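Local coordinates for protein oxidoreductase (Bordetella pertussis, PDB 3Q2K) that probably oxidises the 3-hydroxyl of UDP-N-acetylglucosaminuronic acid with NAD as cofactor, an early step in making a diacetamido mannuronic acid sugar, at residues A93-W107 / R117-D131. Sequence-based numbering, arbitrary orientation.
Sequences ADALVLATPSGLHPW and RHVVSEKPMATRWED. With NAI (1,4-dihydronicotinamide adenine dinucleotide), chain U.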
ATOM      1  N   ALA C  93      30.162  16.690  40.197  1.00 47.32           N
ATOM      2  CA  ALA C  93      29.954  15.244  40.089  1.00 40.17           C
ATOM      3  C   ALA C  93      30.600  14.697  38.819  1.00 31.04           C
ATOM      4  O   ALA C  93      30.699  15.426  37.827  1.00 25.66           O
ATOM      5  CB  ALA C  93      28.474  14.878  40.145  1.00 40.93           C
ATOM      6  N   ASP C  94      31.115  13.469  38.864  1.00 23.32           N
ATOM      7  CA  ASP C  94      31.836  12.915  37.713  1.00 48.89           C
ATOM      8  C   ASP C  94      30.846  12.373  36.695  1.00 45.84           C
ATOM      9  O   ASP C  94      31.127  12.326  35.495  1.00 42.95           O
ATOM     10  CB  ASP C  94      32.772  11.755  38.071  1.00 25.65           C
ATOM     11  CG  ASP C  94      33.874  12.208  39.014  1.00 46.55           C
ATOM     12  OD1 ASP C  94      34.555  13.199  38.671  1.00 45.51           O
ATOM     13  OD2 ASP C  94      34.040  11.617  40.102  1.00 41.63           O
ATOM     14  N   ALA C  95      29.683  12.011  37.225  1.00 38.13           N
ATOM     15  CA  ALA C  95      28.609  11.361  36.483  1.00 40.62           C
ATOM     16  C   ALA C  95      27.246  11.756  37.043  1.00 49.58           C
ATOM     17  O   ALA C  95      27.014  11.742  38.250  1.00 37.54           O
ATOM     18  CB  ALA C  95      28.780   9.852  36.558  1.00 33.57           C
ATOM     19  N   LEU C  96      26.312  12.088  36.163  1.00 34.22           N
ATOM     20  CA  LEU C  96      24.961  12.367  36.625  1.00 24.06           C
ATOM     21  C   LEU C  96      23.960  11.260  36.328  1.00 66.76           C
ATOM     22  O   LEU C  96      23.891  10.703  35.230  1.00 35.52           O
ATOM     23  CB  LEU C  96      24.524  13.703  36.034  1.00 37.04           C
ATOM     24  CG  LEU C  96      25.366  14.676  36.857  1.00 44.01           C
ATOM     25  CD1 LEU C  96      25.691  15.902  36.033  1.00 69.21           C
ATOM     26  CD2 LEU C  96      24.521  15.041  38.062  1.00 44.25           C
ATOM     27  N   VAL C  97      23.172  10.938  37.346  1.00 46.12           N
ATOM     28  CA  VAL C  97      22.184   9.882  37.208  1.00 36.21           C
ATOM     29  C   VAL C  97      20.840  10.514  36.875  1.00 34.95           C
ATOM     30  O   VAL C  97      20.403  11.442  37.560  1.00 37.51           O
ATOM     31  CB  VAL C  97      22.046   9.063  38.498  1.00 29.47           C
ATOM     32  CG1 VAL C  97      20.829   8.169  38.348  1.00 27.66           C
ATOM     33  CG2 VAL C  97      23.305   8.240  38.747  1.00 29.47           C
ATOM     34  N   LEU C  98      20.197  10.027  35.817  1.00 32.48           N
ATOM     35  CA  LEU C  98      18.972  10.676  35.348  1.00 26.37           C
ATOM     36  C   LEU C  98      17.746   9.848  35.731  1.00 28.69           C
ATOM     37  O   LEU C  98      17.530   8.733  35.243  1.00 30.38           O
ATOM     38  CB  LEU C  98      19.054  11.033  33.860  1.00 44.04           C
ATOM     39  CG  LEU C  98      20.303  11.762  33.353  1.00 23.75           C
ATOM     40  CD1 LEU C  98      20.352  11.902  31.821  1.00 17.54           C
ATOM     41  CD2 LEU C  98      20.346  13.133  34.004  1.00 36.30           C
ATOM     42  N   ALA C  99      16.990  10.389  36.683  1.00 21.71           N
ATOM     43  CA  ALA C  99      15.968   9.625  37.395  1.00 13.69           C
ATOM     44  C   ALA C  99      14.674  10.400  37.228  1.00 20.30           C
ATOM     45  O   ALA C  99      13.764  10.312  38.045  1.00 31.10           O
ATOM     46  CB  ALA C  99      16.314   9.460  38.854  1.00 38.07           C
ATOM     47  N   THR C 100      14.652  11.209  36.174  1.00 30.48           N
ATOM     48  CA  THR C 100      13.506  12.048  35.867  1.00 32.23           C
ATOM     49  C   THR C 100      12.496  11.334  34.960  1.00 20.59           C
ATOM     50  O   THR C 100      12.715  10.194  34.546  1.00 36.28           O
ATOM     51  CB  THR C 100      14.014  13.324  35.177  1.00 42.13           C
ATOM     52  OG1 THR C 100      15.006  12.955  34.205  1.00 34.20           O
ATOM     53  CG2 THR C 100      14.619  14.255  36.229  1.00 36.81           C
ATOM     54  N   PRO C 101      11.370  12.013  34.689  1.00 40.01           N
ATOM     55  CA  PRO C 101      10.431  11.522  33.695  1.00 27.54           C
ATOM     56  C   PRO C 101      11.236  11.190  32.436  1.00 36.51           C
ATOM     57  O   PRO C 101      12.163  11.925  32.097  1.00 29.30           O
ATOM     58  CB  PRO C 101       9.480  12.709  33.521  1.00 36.26           C
ATOM     59  CG  PRO C 101       9.571  13.518  34.793  1.00 37.22           C
ATOM     60  CD  PRO C 101      11.012  13.354  35.186  1.00 51.94           C
ATOM     61  N   SER C 102      10.925  10.070  31.786  1.00 48.97           N
ATOM     62  CA  SER C 102      11.693   9.526  30.663  1.00 21.49           C
ATOM     63  C   SER C 102      11.937  10.470  29.494  1.00 25.43           C
ATOM     64  O   SER C 102      13.044  10.514  28.958  1.00 27.88           O
ATOM     65  CB  SER C 102      11.047   8.216  30.199  1.00 28.85           C
ATOM     66  OG  SER C 102      10.983   7.401  31.354  1.00 28.66           O
ATOM     67  N   GLY C 103      10.941  11.274  29.133  1.00 21.67           N
ATOM     68  CA  GLY C 103      11.160  12.246  28.057  1.00 26.36           C
ATOM     69  C   GLY C 103      12.090  13.426  28.286  1.00 26.98           C
ATOM     70  O   GLY C 103      12.429  14.146  27.348  1.00 31.38           O
ATOM     71  N   LEU C 104      12.508  13.664  29.525  1.00 35.28           N
ATOM     72  CA  LEU C 104      13.609  14.589  29.787  1.00 24.97           C
ATOM     73  C   LEU C 104      15.011  14.017  29.615  1.00 20.51           C
ATOM     74  O   LEU C 104      15.938  14.809  29.487  1.00 46.15           O
ATOM     75  CB  LEU C 104      13.594  15.070  31.236  1.00 44.98           C
ATOM     76  CG  LEU C 104      12.331  15.852  31.580  1.00 23.04           C
ATOM     77  CD1 LEU C 104      12.326  16.016  33.110  1.00 31.30           C
ATOM     78  CD2 LEU C 104      12.339  17.154  30.784  1.00 31.15           C
ATOM     79  N   HIS C 105      15.187  12.702  29.716  1.00 26.55           N
ATOM     80  CA  HIS C 105      16.522  12.119  29.762  1.00 32.13           C
ATOM     81  C   HIS C 105      17.380  12.606  28.599  1.00 36.46           C
ATOM     82  O   HIS C 105      18.542  12.977  28.784  1.00 30.32           O
ATOM     83  CB  HIS C 105      16.481  10.594  29.706  1.00 25.71           C
ATOM     84  CG  HIS C 105      15.745   9.985  30.853  1.00 30.15           C
ATOM     85  ND1 HIS C 105      15.486   8.635  30.934  1.00 38.30           N
ATOM     86  CD2 HIS C 105      15.189  10.544  31.954  1.00 25.73           C
ATOM     87  CE1 HIS C 105      14.826   8.382  32.051  1.00 29.05           C
ATOM     88  NE2 HIS C 105      14.638   9.523  32.691  1.00 29.25           N
ATOM     89  N   PRO C 106      16.814  12.608  27.386  1.00 23.04           N
ATOM     90  CA  PRO C 106      17.637  12.991  26.236  1.00 20.05           C
ATOM     91  C   PRO C 106      18.237  14.389  26.428  1.00 30.95           C
ATOM     92  O   PRO C 106      19.412  14.684  26.182  1.00 23.34           O
ATOM     93  CB  PRO C 106      16.624  13.049  25.088  1.00 22.86           C
ATOM     94  CG  PRO C 106      15.476  12.187  25.521  1.00 22.32           C
ATOM     95  CD  PRO C 106      15.442  12.224  27.017  1.00 21.74           C
ATOM     96  N   TRP C 107      17.351  15.299  26.807  1.00 27.91           N
ATOM     97  CA  TRP C 107      17.734  16.699  26.878  1.00 48.18           C
ATOM     98  C   TRP C 107      18.641  16.893  28.084  1.00 30.84           C
ATOM     99  O   TRP C 107      19.651  17.583  27.990  1.00 25.57           O
ATOM    100  CB  TRP C 107      16.476  17.565  26.935  1.00 35.39           C
ATOM    101  CG  TRP C 107      15.599  17.270  25.757  1.00 46.19           C
ATOM    102  CD1 TRP C 107      14.419  16.585  25.754  1.00 48.18           C
ATOM    103  CD2 TRP C 107      15.872  17.610  24.389  1.00 41.83           C
ATOM    104  NE1 TRP C 107      13.929  16.504  24.470  1.00 65.34           N
ATOM    105  CE2 TRP C 107      14.802  17.125  23.613  1.00 39.38           C
ATOM    106  CE3 TRP C 107      16.908  18.300  23.749  1.00 40.74           C
ATOM    107  CZ2 TRP C 107      14.736  17.331  22.232  1.00100.00           C
ATOM    108  CZ3 TRP C 107      16.848  18.494  22.379  1.00100.00           C
ATOM    109  CH2 TRP C 107      15.769  18.008  21.632  1.00 65.49           C
ATOM    110  N   ARG C 117      30.466  15.713  31.776  1.00 28.92           N
ATOM    111  CA  ARG C 117      30.454  14.552  32.665  1.00 25.35           C
ATOM    112  C   ARG C 117      29.708  13.345  32.096  1.00 44.34           C
ATOM    113  O   ARG C 117      28.915  13.426  31.156  1.00 26.31           O
ATOM    114  CB  ARG C 117      29.873  14.876  34.044  1.00 36.46           C
ATOM    115  CG  ARG C 117      29.818  16.349  34.394  1.00 62.96           C
ATOM    116  CD  ARG C 117      31.049  16.881  35.113  1.00 36.96           C
ATOM    117  NE  ARG C 117      30.801  18.307  35.303  1.00 78.30           N
ATOM    118  CZ  ARG C 117      30.081  18.799  36.305  1.00 35.91           C
ATOM    119  NH1 ARG C 117      29.599  17.971  37.222  1.00 44.92           N
ATOM    120  NH2 ARG C 117      29.864  20.105  36.405  1.00 47.40           N
ATOM    121  N   HIS C 118      29.949  12.196  32.713  1.00 34.38           N
ATOM    122  CA  HIS C 118      29.293  10.964  32.296  1.00 24.59           C
ATOM    123  C   HIS C 118      27.806  10.988  32.639  1.00100.00           C
ATOM    124  O   HIS C 118      27.404  11.772  33.501  1.00 29.29           O
ATOM    125  CB  HIS C 118      29.999   9.797  32.984  1.00 36.97           C
ATOM    126  CG  HIS C 118      31.475   9.835  32.757  1.00 52.88           C
ATOM    127  ND1 HIS C 118      32.021   9.660  31.504  1.00 52.27           N
ATOM    128  CD2 HIS C 118      32.503  10.120  33.592  1.00 33.07           C
ATOM    129  CE1 HIS C 118      33.332   9.808  31.580  1.00 30.67           C
ATOM    130  NE2 HIS C 118      33.649  10.064  32.837  1.00 60.56           N
ATOM    131  N   VAL C 119      27.006  10.169  31.957  1.00 30.19           N
ATOM    132  CA  VAL C 119      25.560  10.135  32.167  1.00 33.18           C
ATOM    133  C   VAL C 119      25.140   8.697  32.417  1.00 16.35           C
ATOM    134  O   VAL C 119      25.546   7.800  31.677  1.00 26.65           O
ATOM    135  CB  VAL C 119      24.782  10.541  30.908  1.00 39.88           C
ATOM    136  CG1 VAL C 119      23.284  10.274  31.091  1.00 18.61           C
ATOM    137  CG2 VAL C 119      25.128  11.968  30.515  1.00 33.69           C
ATOM    138  N   VAL C 120      24.395   8.495  33.499  1.00 34.96           N
ATOM    139  CA  VAL C 120      23.706   7.226  33.704  1.00 35.05           C
ATOM    140  C   VAL C 120      22.224   7.525  33.523  1.00 47.76           C
ATOM    141  O   VAL C 120      21.623   8.139  34.401  1.00 24.90           O
ATOM    142  CB  VAL C 120      23.971   6.589  35.081  1.00 28.61           C
ATOM    143  CG1 VAL C 120      23.253   5.257  35.201  1.00 26.71           C
ATOM    144  CG2 VAL C 120      25.459   6.365  35.299  1.00 21.63           C
ATOM    145  N   SER C 121      21.646   7.166  32.379  1.00 26.87           N
ATOM    146  CA  SER C 121      20.230   7.471  32.164  1.00 32.93           C
ATOM    147  C   SER C 121      19.339   6.316  32.603  1.00 22.56           C
ATOM    148  O   SER C 121      19.661   5.162  32.300  1.00 28.36           O
ATOM    149  CB  SER C 121      19.949   7.738  30.682  1.00 31.37           C
ATOM    150  OG  SER C 121      18.599   8.125  30.508  1.00 18.65           O
ATOM    151  N   GLU C 122      18.251   6.606  33.310  1.00 24.48           N
ATOM    152  CA  GLU C 122      17.284   5.543  33.587  1.00 19.79           C
ATOM    153  C   GLU C 122      16.590   5.065  32.320  1.00 19.18           C
ATOM    154  O   GLU C 122      16.585   5.786  31.316  1.00 26.52           O
ATOM    155  CB  GLU C 122      16.200   5.992  34.570  1.00 36.63           C
ATOM    156  CG  GLU C 122      16.513   5.578  35.988  1.00 26.54           C
ATOM    157  CD  GLU C 122      16.376   4.077  36.180  1.00 50.28           C
ATOM    158  OE1 GLU C 122      16.639   3.565  37.291  1.00 33.72           O
ATOM    159  OE2 GLU C 122      15.991   3.402  35.203  1.00 36.12           O
ATOM    160  N   LYS C 123      16.019   3.866  32.358  1.00 27.80           N
ATOM    161  CA  LYS C 123      15.260   3.381  31.208  1.00 27.64           C
ATOM    162  C   LYS C 123      13.927   4.116  31.124  1.00 37.60           C
ATOM    163  O   LYS C 123      13.436   4.628  32.126  1.00 37.96           O
ATOM    164  CB  LYS C 123      15.132   1.852  31.171  1.00 25.09           C
ATOM    165  CG  LYS C 123      14.504   1.186  32.389  1.00 28.26           C
ATOM    166  CD  LYS C 123      13.265   1.935  32.861  1.00 56.88           C
ATOM    167  CE  LYS C 123      11.925   1.366  32.410  1.00 26.31           C
ATOM    168  NZ  LYS C 123      10.842   2.092  33.148  1.00 26.67           N
ATOM    169  N   PRO C 124      13.393   4.270  29.905  1.00 37.48           N
ATOM    170  CA  PRO C 124      14.233   3.991  28.751  1.00 32.17           C
ATOM    171  C   PRO C 124      14.977   5.293  28.463  1.00 17.39           C
ATOM    172  O   PRO C 124      14.653   6.326  29.059  1.00 25.46           O
ATOM    173  CB  PRO C 124      13.192   3.740  27.663  1.00 29.37           C
ATOM    174  CG  PRO C 124      12.149   4.775  27.992  1.00 18.80           C
ATOM    175  CD  PRO C 124      12.066   4.778  29.511  1.00 26.46           C
ATOM    176  N   MET C 125      15.918   5.293  27.528  1.00 29.66           N
ATOM    177  CA  MET C 125      16.764   6.479  27.389  1.00 12.06           C
ATOM    178  C   MET C 125      15.997   7.662  26.807  1.00 33.69           C
ATOM    179  O   MET C 125      16.438   8.804  26.924  1.00 25.37           O
ATOM    180  CB  MET C 125      17.968   6.170  26.490  1.00 25.87           C
ATOM    181  CG  MET C 125      17.659   5.653  25.079  1.00 18.87           C
ATOM    182  SD  MET C 125      19.076   4.897  24.222  1.00 27.11           S
ATOM    183  CE  MET C 125      20.216   6.282  24.314  1.00 30.06           C
ATOM    184  N   ALA C 126      14.906   7.396  26.097  1.00 17.95           N
ATOM    185  CA  ALA C 126      14.086   8.504  25.599  1.00 29.07           C
ATOM    186  C   ALA C 126      12.739   7.899  25.231  1.00 28.40           C
ATOM    187  O   ALA C 126      12.538   6.704  25.430  1.00 25.78           O
ATOM    188  CB  ALA C 126      14.715   9.109  24.359  1.00 19.35           C
ATOM    189  N   THR C 127      11.810   8.725  24.763  1.00 23.17           N
ATOM    190  CA  THR C 127      10.498   8.280  24.312  1.00 18.94           C
ATOM    191  C   THR C 127      10.408   8.496  22.795  1.00 25.73           C
ATOM    192  O   THR C 127       9.471   8.038  22.141  1.00 34.62           O
ATOM    193  CB  THR C 127       9.399   9.108  25.011  1.00 25.66           C
ATOM    194  OG1 THR C 127       9.740  10.483  24.818  1.00 17.62           O
ATOM    195  CG2 THR C 127       9.390   8.915  26.523  1.00 24.22           C
ATOM    196  N   ARG C 128      11.360   9.222  22.214  1.00 28.05           N
ATOM    197  CA  ARG C 128      11.368   9.434  20.768  1.00 24.65           C
ATOM    198  C   ARG C 128      12.646   8.963  20.099  1.00 40.79           C
ATOM    199  O   ARG C 128      13.739   9.176  20.628  1.00 31.62           O
ATOM    200  CB  ARG C 128      11.120  10.914  20.465  1.00 28.61           C
ATOM    201  CG  ARG C 128       9.695  11.299  20.839  1.00 40.32           C
ATOM    202  CD  ARG C 128       9.599  12.763  21.228  1.00 53.23           C
ATOM    203  NE  ARG C 128       8.198  13.149  21.359  1.00 39.73           N
ATOM    204  CZ  ARG C 128       7.730  14.396  21.333  1.00 47.06           C
ATOM    205  NH1 ARG C 128       8.511  15.456  21.192  1.00 24.74           N
ATOM    206  NH2 ARG C 128       6.431  14.626  21.445  1.00 38.22           N
ATOM    207  N   TRP C 129      12.512   8.304  18.953  1.00 27.19           N
ATOM    208  CA  TRP C 129      13.705   7.771  18.299  1.00 26.48           C
ATOM    209  C   TRP C 129      14.796   8.823  18.092  1.00 23.15           C
ATOM    210  O   TRP C 129      15.947   8.668  18.497  1.00 20.04           O
ATOM    211  CB  TRP C 129      13.319   7.083  16.991  1.00 16.98           C
ATOM    212  CG  TRP C 129      14.433   6.565  16.139  1.00 18.00           C
ATOM    213  CD1 TRP C 129      14.694   6.939  14.846  1.00 19.61           C
ATOM    214  CD2 TRP C 129      15.439   5.605  16.489  1.00 18.82           C
ATOM    215  NE1 TRP C 129      15.801   6.267  14.376  1.00 29.81           N
ATOM    216  CE2 TRP C 129      16.286   5.460  15.369  1.00 11.42           C
ATOM    217  CE3 TRP C 129      15.730   4.884  17.650  1.00 15.24           C
ATOM    218  CZ2 TRP C 129      17.380   4.589  15.355  1.00 15.35           C
ATOM    219  CZ3 TRP C 129      16.801   3.993  17.629  1.00 20.97           C
ATOM    220  CH2 TRP C 129      17.626   3.865  16.493  1.00 17.26           C
ATOM    221  N   GLU C 130      14.426   9.961  17.524  1.00 20.42           N
ATOM    222  CA  GLU C 130      15.397  10.988  17.148  1.00 25.15           C
ATOM    223  C   GLU C 130      16.060  11.534  18.406  1.00 27.95           C
ATOM    224  O   GLU C 130      17.235  11.876  18.375  1.00 37.90           O
ATOM    225  CB  GLU C 130      14.731  12.147  16.386  1.00 25.46           C
ATOM    226  CG  GLU C 130      14.485  11.866  14.908  1.00 57.81           C
ATOM    227  CD  GLU C 130      15.720  11.349  14.186  1.00 90.98           C
ATOM    228  OE1 GLU C 130      16.835  11.805  14.511  1.00 89.45           O
ATOM    229  OE2 GLU C 130      15.612  10.477  13.297  1.00 63.79           O
ATOM    230  N   ASP C 131      15.357  11.563  19.533  1.00 29.14           N
ATOM    231  CA  ASP C 131      15.934  12.202  20.714  1.00 35.91           C
ATOM    232  C   ASP C 131      16.987  11.228  21.213  1.00 18.75           C
ATOM    233  O   ASP C 131      18.060  11.621  21.677  1.00 26.51           O
ATOM    234  CB  ASP C 131      14.928  12.463  21.842  1.00 36.67           C
ATOM    235  CG  ASP C 131      13.853  13.468  21.458  1.00 30.65           C
ATOM    236  OD1 ASP C 131      14.030  14.139  20.425  1.00 50.76           O
ATOM    237  OD2 ASP C 131      12.819  13.608  22.146  1.00 35.56           O
TER
HETATM  238  PA  NAI U 500       8.787  10.152  39.590  1.00 30.27           P
HETATM  239  O1A NAI U 500       7.642  11.060  39.367  1.00 26.29           O
HETATM  240  O2A NAI U 500       8.550   9.427  41.011  1.00 24.14           O
HETATM  241  O5B NAI U 500      10.174  10.862  40.002  1.00 35.26           O
HETATM  242  C5B NAI U 500      10.197  12.135  39.366  1.00 28.74           C
HETATM  243  C4B NAI U 500      11.182  13.139  39.953  1.00 41.42           C
HETATM  244  O4B NAI U 500      11.791  13.895  38.899  1.00 29.27           O
HETATM  245  C3B NAI U 500      10.187  14.019  40.735  1.00 27.59           C
HETATM  246  O3B NAI U 500      10.717  14.199  42.051  1.00 45.37           O
HETATM  247  C2B NAI U 500      10.128  15.259  39.801  1.00 28.42           C
HETATM  248  O2B NAI U 500       9.927  16.484  40.512  1.00 47.24           O
HETATM  249  C1B NAI U 500      11.598  15.252  39.326  1.00 30.96           C
HETATM  250  N9A NAI U 500      11.707  16.160  38.198  1.00 28.11           N
HETATM  251  C8A NAI U 500      10.753  16.490  37.286  1.00 33.60           C
HETATM  252  N7A NAI U 500      11.289  17.323  36.437  1.00 28.74           N
HETATM  253  C5A NAI U 500      12.580  17.593  36.735  1.00 27.15           C
HETATM  254  C6A NAI U 500      13.615  18.378  36.190  1.00 24.25           C
HETATM  255  N6A NAI U 500      13.440  19.129  35.041  1.00 36.40           N
HETATM  256  N1A NAI U 500      14.795  18.341  36.801  1.00 44.83           N
HETATM  257  C2A NAI U 500      15.015  17.593  37.869  1.00 22.05           C
HETATM  258  N3A NAI U 500      14.074  16.849  38.410  1.00 23.50           N
HETATM  259  C4A NAI U 500      12.865  16.809  37.867  1.00 39.22           C
HETATM  260  O3  NAI U 500       8.717   8.870  38.629  1.00 43.32           O
HETATM  261  PN  NAI U 500       9.920   7.813  38.749  1.00 34.04           P
HETATM  262  O1N NAI U 500       9.136   6.503  38.948  1.00 27.28           O
HETATM  263  O2N NAI U 500      10.936   7.846  39.910  1.00 40.07           O
HETATM  264  O5D NAI U 500      10.553   7.730  37.263  1.00 35.97           O
HETATM  265  C5D NAI U 500      11.894   7.281  37.397  1.00 71.05           C
HETATM  266  C4D NAI U 500      12.608   7.316  36.041  1.00 14.74           C
HETATM  267  O4D NAI U 500      13.312   6.063  36.172  1.00 31.57           O
HETATM  268  C3D NAI U 500      11.656   7.147  34.840  1.00 17.16           C
HETATM  269  O3D NAI U 500      12.329   7.080  33.588  1.00 21.84           O
HETATM  270  C2D NAI U 500      11.168   5.709  35.105  1.00 26.48           C
HETATM  271  O2D NAI U 500      10.877   5.129  33.838  1.00 25.09           O
HETATM  272  C1D NAI U 500      12.511   5.062  35.520  1.00 30.13           C
HETATM  273  N1N NAI U 500      12.355   3.955  36.460  1.00 34.34           N
HETATM  274  C2N NAI U 500      13.119   2.901  36.274  1.00 19.64           C
HETATM  275  C3N NAI U 500      12.996   1.836  37.157  1.00 26.51           C
HETATM  276  C7N NAI U 500      13.829   0.637  36.958  1.00 26.01           C
HETATM  277  O7N NAI U 500      13.469  -0.423  37.429  1.00 32.47           O
HETATM  278  N7N NAI U 500      14.954   0.757  36.224  1.00 23.20           N
HETATM  279  C4N NAI U 500      12.062   1.898  38.190  1.00 25.16           C
HETATM  280  C5N NAI U 500      11.285   3.035  38.304  1.00 35.03           C
HETATM  281  C6N NAI U 500      11.460   4.080  37.417  1.00 37.73           C
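Strands 95-98 and 118-121 hydrogen-bond in a parallel ladder, their axes 18° apart: L96 N to H118 O, V120 N to L96 O and L98 N to V120 O within the strands, H118 N to D94 O and E122 N to L98 O at their ends. Before the strands, R117 NH1 hydrogen-bonds A93 O in the carbonyl plane, on a lone pair, at 2.8 Å. On one face of the sheet L98 CD1 presses tightly on V119 CG1, 3.4 Å away.

Beyond the strands H105 spans both segments. H105 NE2 donates to T100 O at 2.8 Å from above the carbonyl plane, while its ND1 makes a weak bond to P124 O, 3.1 Å long and bent to 135°. S102 CA sits over the centre of one ring face.

The nicotinamide ribose is shared: S102 OG and NAI O3D share a 2.6 Å hydrogen bond, either hydroxyl possibly the donor, and K123 O accepts from both O2D and O3D. K123 NZ adds a bond to NAI O2D and another to the UDP-sugar. E122 OE2 takes the carboxamide NAI N7N at 3.0 Å, nearly straight (171°); OE2 also accepts K123 N, and OE1 is bonded to H45 and H321. With the cis peptide before P124, this is the beta-alpha-beta Rossmann unit and EKP motif of the GFO/IDH/MocA family, here contributing to the nicotinamide and ribose site.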